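PDB 1IUK: hypothetical protein TT1466 from Thermus thermophilus, which is of unknown cellular function but probably binds coenzyme A through a Rossmann-like domain. Local coordinates for residues Pro28-Pro33 / Leu74-Arg78. Residues are numbered along the deposited sequence; the frame is centred on the assembly and turned at random.
Sequences PAHYVP and LDVFR
Phe77, just past the end of strand 73-76, lays its ring against the first turn of helix 28-38. One ring face takes Ala29: its CA stands 3.7 Å from the ring centroid and 11° off the ring normal, a CH-pi contact over the middle of the face, while Ala29 CB touches Phe77 CG at 3.8 Å. Val32 meets the ring differently, at the edge, with CB 3.7 Å from Phe77 CZ. The CA-CB bond of Phe77 points toward the helix, and chi1 of -74°, with CG anti to the carbonyl carbon, lays the ring over Ala29. Pro28 O, 3.5 Å from Phe77 CE1, is already engaged as acceptor for Val32 N in the helical turn. Against this tight Ala29 and Val32 side, the solvent side is looser: exposed Pro28 brings CB only to 4.0 Å from Phe77 CE1. Within the buried part, Pro33 CD makes a longer contact, 4.3 Å from Phe77 CZ. Asp75 OD2 merely brushes Val32 CG1 at 3.9 Å; Asp75 OD1 is hydrogen-bonded to Gln101 NE2. With an alanine here instead of Phe77, the ring face against Ala29 CA is lost and a gap would probably open between the helix and the strand end. The contact joins the C-terminal end of the central strand of the parallel Rossmann-type sheet to helix 28-38; Val18 of adjacent strand 15-19 touches both Phe77 and Pro33, and Met127 of helix 126-134 packs on Val32.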
ATOM      1  N   PRO A  28     -10.429   6.866   3.421  1.00 15.01           N
ATOM      2  CA  PRO A  28      -9.165   7.067   2.705  1.00 16.27           C
ATOM      3  C   PRO A  28      -8.722   5.776   2.032  1.00 18.44           C
ATOM      4  O   PRO A  28      -8.122   5.800   0.960  1.00 16.25           O
ATOM      5  CB  PRO A  28      -8.201   7.499   3.798  1.00 17.79           C
ATOM      6  CG  PRO A  28      -9.074   8.129   4.824  1.00 15.55           C
ATOM      7  CD  PRO A  28     -10.348   7.342   4.809  1.00 13.60           C
ATOM      8  N   ALA A  29      -9.029   4.655   2.684  1.00 21.13           N
ATOM      9  CA  ALA A  29      -8.696   3.325   2.187  1.00 18.56           C
ATOM     10  C   ALA A  29      -9.519   3.010   0.949  1.00 19.67           C
ATOM     11  O   ALA A  29      -9.398   1.933   0.363  1.00 15.79           O
ATOM     12  CB  ALA A  29      -8.948   2.270   3.272  1.00 19.13           C
ATOM     13  N   HIS A  30     -10.393   3.934   0.561  1.00 18.10           N
ATOM     14  CA  HIS A  30     -11.162   3.715  -0.645  1.00 16.09           C
ATOM     15  C   HIS A  30     -10.836   4.812  -1.641  1.00 17.29           C
ATOM     16  O   HIS A  30     -10.500   4.529  -2.792  1.00 18.46           O
ATOM     17  CB  HIS A  30     -12.665   3.721  -0.391  1.00 15.56           C
ATOM     18  CG  HIS A  30     -13.459   3.413  -1.617  1.00 15.35           C
ATOM     19  ND1 HIS A  30     -13.929   2.151  -1.900  1.00 18.59           N
ATOM     20  CD2 HIS A  30     -13.773   4.179  -2.688  1.00 18.61           C
ATOM     21  CE1 HIS A  30     -14.498   2.150  -3.092  1.00 22.88           C
ATOM     22  NE2 HIS A  30     -14.417   3.369  -3.592  1.00 20.04           N
ATOM     23  N   TYR A  31     -10.906   6.063  -1.203  1.00 18.31           N
ATOM     24  CA  TYR A  31     -10.645   7.153  -2.134  1.00 18.62           C
ATOM     25  C   TYR A  31      -9.188   7.360  -2.542  1.00 19.31           C
ATOM     26  O   TYR A  31      -8.936   7.860  -3.640  1.00 19.80           O
ATOM     27  CB  TYR A  31     -11.294   8.466  -1.644  1.00 16.70           C
ATOM     28  CG  TYR A  31     -10.716   9.128  -0.420  1.00 14.21           C
ATOM     29  CD1 TYR A  31      -9.495   9.797  -0.473  1.00 10.16           C
ATOM     30  CD2 TYR A  31     -11.433   9.152   0.785  1.00 13.00           C
ATOM     31  CE1 TYR A  31      -8.998  10.478   0.640  1.00 14.60           C
ATOM     32  CE2 TYR A  31     -10.945   9.830   1.901  1.00 15.15           C
ATOM     33  CZ  TYR A  31      -9.728  10.489   1.824  1.00 16.00           C
ATOM     34  OH  TYR A  31      -9.229  11.145   2.927  1.00 19.57           O
ATOM     35  N   VAL A  32      -8.226   6.967  -1.702  1.00 17.15           N
ATOM     36  CA  VAL A  32      -6.818   7.121  -2.091  1.00 16.17           C
ATOM     37  C   VAL A  32      -6.557   6.099  -3.211  1.00 18.33           C
ATOM     38  O   VAL A  32      -5.981   6.428  -4.259  1.00 21.74           O
ATOM     39  CB  VAL A  32      -5.866   6.913  -0.892  1.00 14.33           C
ATOM     40  CG1 VAL A  32      -4.437   6.738  -1.380  1.00 10.82           C
ATOM     41  CG2 VAL A  32      -5.950   8.110   0.045  1.00 11.67           C
ATOM     42  N   PRO A  33      -6.966   4.840  -3.008  1.00 17.89           N
ATOM     43  CA  PRO A  33      -6.760   3.835  -4.058  1.00 18.19           C
ATOM     44  C   PRO A  33      -7.463   4.240  -5.373  1.00 19.92           C
ATOM     45  O   PRO A  33      -7.004   3.929  -6.480  1.00 15.02           O
ATOM     46  CB  PRO A  33      -7.364   2.564  -3.457  1.00 17.63           C
ATOM     47  CG  PRO A  33      -7.330   2.794  -1.987  1.00 18.76           C
ATOM     48  CD  PRO A  33      -7.551   4.251  -1.790  1.00 15.57           C
ATOM     49  N   LEU A  74       3.181  -1.477  -1.483  1.00 11.36           N
ATOM     50  CA  LEU A  74       2.153  -1.993  -0.587  1.00 12.61           C
ATOM     51  C   LEU A  74       1.682  -0.771   0.204  1.00 10.62           C
ATOM     52  O   LEU A  74       2.401  -0.270   1.073  1.00 11.73           O
ATOM     53  CB  LEU A  74       2.707  -3.065   0.368  1.00 11.87           C
ATOM     54  CG  LEU A  74       1.658  -3.611   1.352  1.00 11.84           C
ATOM     55  CD1 LEU A  74       0.621  -4.418   0.604  1.00  9.80           C
ATOM     56  CD2 LEU A  74       2.329  -4.453   2.420  1.00 13.25           C
ATOM     57  N   ASP A  75       0.497  -0.264  -0.140  1.00 13.15           N
ATOM     58  CA  ASP A  75      -0.087   0.909   0.528  1.00 10.34           C
ATOM     59  C   ASP A  75      -0.885   0.351   1.701  1.00 10.38           C
ATOM     60  O   ASP A  75      -1.917  -0.289   1.507  1.00 11.47           O
ATOM     61  CB  ASP A  75      -1.008   1.640  -0.451  1.00 12.46           C
ATOM     62  CG  ASP A  75      -1.302   3.077  -0.043  1.00 12.54           C
ATOM     63  OD1 ASP A  75      -0.611   3.646   0.833  1.00 11.76           O
ATOM     64  OD2 ASP A  75      -2.247   3.642  -0.632  1.00 16.84           O
ATOM     65  N   VAL A  76      -0.379   0.596   2.906  1.00 11.48           N
ATOM     66  CA  VAL A  76      -0.965   0.079   4.133  1.00 12.29           C
ATOM     67  C   VAL A  76      -1.869   1.040   4.890  1.00 11.28           C
ATOM     68  O   VAL A  76      -1.438   2.108   5.336  1.00 11.92           O
ATOM     69  CB  VAL A  76       0.161  -0.405   5.099  1.00 13.78           C
ATOM     70  CG1 VAL A  76      -0.441  -1.113   6.310  1.00 14.22           C
ATOM     71  CG2 VAL A  76       1.111  -1.347   4.359  1.00 13.67           C
ATOM     72  N   PHE A  77      -3.120   0.630   5.056  1.00 14.06           N
ATOM     73  CA  PHE A  77      -4.096   1.427   5.784  1.00 14.65           C
ATOM     74  C   PHE A  77      -4.445   0.789   7.134  1.00 16.06           C
ATOM     75  O   PHE A  77      -5.209   1.369   7.913  1.00 14.79           O
ATOM     76  CB  PHE A  77      -5.370   1.593   4.944  1.00 16.20           C
ATOM     77  CG  PHE A  77      -5.219   2.554   3.785  1.00 14.40           C
ATOM     78  CD1 PHE A  77      -5.498   3.915   3.945  1.00 15.13           C
ATOM     79  CD2 PHE A  77      -4.791   2.099   2.543  1.00 15.26           C
ATOM     80  CE1 PHE A  77      -5.350   4.807   2.872  1.00 14.00           C
ATOM     81  CE2 PHE A  77      -4.639   2.984   1.466  1.00 16.52           C
ATOM     82  CZ  PHE A  77      -4.922   4.341   1.637  1.00 12.54           C
ATOM     83  N   ARG A  78      -3.900  -0.398   7.417  1.00 15.72           N
ATOM     84  CA  ARG A  78      -4.192  -1.070   8.695  1.00 13.50           C
ATOM     85  C   ARG A  78      -3.481  -0.347   9.835  1.00 12.08           C
ATOM     86  O   ARG A  78      -2.348   0.101   9.681  1.00 15.37           O
ATOM     87  CB  ARG A  78      -3.798  -2.540   8.622  1.00 15.30           C
ATOM     88  CG  ARG A  78      -4.386  -3.242   7.398  1.00 19.25           C
ATOM     89  CD  ARG A  78      -5.527  -4.186   7.733  1.00 23.74           C
ATOM     90  NE  ARG A  78      -6.361  -3.700   8.819  1.00 30.24           N
ATOM     91  CZ  ARG A  78      -6.612  -4.382   9.935  1.00 35.11           C
ATOM     92  NH1 ARG A  78      -6.091  -5.590  10.123  1.00 37.03           N
ATOM     93  NH2 ARG A  78      -7.389  -3.855  10.871  1.00 33.57           N
TER